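PDB 5B68: 4-alpha-glucanotransferase from Corynebacterium glutamicum, which belongs to the amylomaltase, or disproportionating enzyme, family and carries a TIM-barrel-type glucanotransferase domain together with an N-terminal beta-sandwich domain. Local coordinates for residues N609-A613 with R614-G618. Numbering follows the deposited sequence.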
loop_
_atom_site.group_PDB
_atom_site.type_symbol
_atom_site.label_atom_id
_atom_site.label_comp_id
_atom_site.label_asym_id
_atom_site.label_seq_id
_atom_site.Cartn_x
_atom_site.Cartn_y
_atom_site.Cartn_z
ATOM N N ASN A 609 -34.808 6.525 3.173
ATOM C CA ASN A 609 -35.202 7.197 4.428
ATOM C C ASN A 609 -34.053 7.905 5.155
ATOM O O ASN A 609 -34.192 8.287 6.302
ATOM C CB ASN A 609 -36.041 6.257 5.310
ATOM C CG ASN A 609 -37.382 5.895 4.619
ATOM O OD1 ASN A 609 -37.994 6.736 4.012
ATOM N ND2 ASN A 609 -37.793 4.669 4.707
ATOM N N ALA A 610 -32.903 8.070 4.480
ATOM C CA ALA A 610 -31.726 8.706 5.144
ATOM C C ALA A 610 -31.859 10.219 5.194
ATOM O O ALA A 610 -31.219 10.903 5.978
ATOM C CB ALA A 610 -30.437 8.313 4.405
ATOM N N LEU A 611 -32.685 10.763 4.314
ATOM C CA LEU A 611 -32.928 12.184 4.240
ATOM C C LEU A 611 -34.401 12.332 3.980
ATOM O O LEU A 611 -34.992 11.401 3.499
ATOM C CB LEU A 611 -32.200 12.839 3.069
ATOM C CG LEU A 611 -30.728 13.095 3.285
ATOM C CD1 LEU A 611 -30.123 13.435 1.949
ATOM C CD2 LEU A 611 -30.555 14.243 4.259
ATOM N N PRO A 612 -34.968 13.510 4.293
ATOM C CA PRO A 612 -36.396 13.735 3.816
ATOM C C PRO A 612 -36.479 13.836 2.283
ATOM O O PRO A 612 -35.563 14.359 1.600
ATOM C CB PRO A 612 -36.765 15.045 4.466
ATOM C CG PRO A 612 -35.497 15.813 4.512
ATOM C CD PRO A 612 -34.388 14.766 4.791
ATOM N N ALA A 613 -37.581 13.367 1.719
ATOM C CA ALA A 613 -37.720 13.389 0.283
ATOM C C ALA A 613 -38.133 14.767 -0.226
ATOM O O ALA A 613 -39.280 14.969 -0.608
ATOM C CB ALA A 613 -38.731 12.335 -0.139
ATOM N N ARG A 614 -37.187 15.676 -0.285
ATOM C CA ARG A 614 -37.413 17.008 -0.795
ATOM C C ARG A 614 -37.572 17.112 -2.294
ATOM O O ARG A 614 -37.889 18.180 -2.783
ATOM C CB ARG A 614 -36.285 17.925 -0.397
ATOM C CG ARG A 614 -36.110 18.056 1.081
ATOM C CD ARG A 614 -35.143 19.157 1.375
ATOM N NE ARG A 614 -34.761 19.153 2.769
ATOM C CZ ARG A 614 -34.458 20.249 3.436
ATOM N NH1 ARG A 614 -34.496 21.413 2.817
ATOM N NH2 ARG A 614 -34.119 20.181 4.702
ATOM N N GLU A 615 -37.301 16.044 -3.026
ATOM C CA GLU A 615 -37.186 16.150 -4.474
ATOM C C GLU A 615 -36.078 17.139 -4.829
ATOM O O GLU A 615 -36.320 18.273 -5.159
ATOM C CB GLU A 615 -38.517 16.514 -5.117
ATOM C CG GLU A 615 -39.610 15.499 -4.847
ATOM C CD GLU A 615 -39.310 14.133 -5.424
ATOM O OE1 GLU A 615 -39.980 13.165 -5.039
ATOM O OE2 GLU A 615 -38.403 14.020 -6.267
ATOM N N TYR A 616 -34.850 16.686 -4.624
ATOM C CA TYR A 616 -33.639 17.478 -4.781
ATOM C C TYR A 616 -33.328 18.008 -6.184
ATOM O O TYR A 616 -32.738 19.044 -6.322
ATOM C CB TYR A 616 -32.446 16.735 -4.167
ATOM C CG TYR A 616 -32.610 16.522 -2.680
ATOM C CD1 TYR A 616 -33.265 15.415 -2.192
ATOM C CD2 TYR A 616 -32.127 17.438 -1.777
ATOM C CE1 TYR A 616 -33.426 15.223 -0.841
ATOM C CE2 TYR A 616 -32.282 17.256 -0.424
ATOM C CZ TYR A 616 -32.936 16.148 0.035
ATOM O OH TYR A 616 -33.093 15.967 1.369
ATOM N N VAL A 617 -33.673 17.260 -7.210
ATOM C CA VAL A 617 -33.430 17.690 -8.601
ATOM C C VAL A 617 -34.316 18.893 -8.821
ATOM O O VAL A 617 -35.526 18.778 -8.766
ATOM C CB VAL A 617 -33.789 16.592 -9.645
ATOM C CG1 VAL A 617 -33.651 17.100 -11.088
ATOM C CG2 VAL A 617 -32.940 15.325 -9.445
ATOM N N GLY A 618 -33.701 20.035 -9.019
ATOM C CA GLY A 618 -34.432 21.252 -9.264
ATOM C C GLY A 618 -34.062 22.289 -8.244
ATOM O O GLY A 618 -34.146 23.475 -8.542
#
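With CG anti to its own carbonyl carbon (chi1 -63°), the ring of Tyr-616 is sent back along the chain, and its hydroxyl arrives at the carbonyl of Pro-612. Arg-614 starts from the same first torsion and then runs extended from CG to NE, which lays its chain beside the proline ring, the two pointing the same way. What results is a worked example of one backbone oxygen organising a turn. Pro-612 O accepts a hydrogen bond from Tyr-616 OH at 3.0 Å; the hydroxyl lies in the carbonyl plane, at a C=O...donor angle of 151°. The second donor, Arg-614 N, sits only 2.8 Å from Pro-612 O but stands above that plane, and its N-H is bent to 134°, the compromise imposed by so tight a ring. Two bonds thus grip a single acceptor, one from the backbone and one from a side chain, and the latter ties down the far end of the phenol.

Van der Waals contacts surround these bonds. Leu-611 crosses Tyr-616 at about a right angle, its CB 3.7 Å from Tyr-616 OH and its CD1 making an apolar, oblique approach to the ring. Over one face of that ring, displaced toward the rim, lies Arg-614 CB, while Pro-612 CG meets the guanidinium at its edge, 3.8 Å from NE. Leu-602 of helix 587-607 touches both Leu-611 and Tyr-616, and Asp-603 of the same helix accepts a hydrogen bond from Tyr-616 N, so the buried tyrosine pins the loop to the helix it has just left.

The short backbone link across Ala-613 closes a gamma turn, inverse because that central residue has negative phi and positive psi, here clasped by a tyrosine in the surface loop joining helices 587-607 and 627-639.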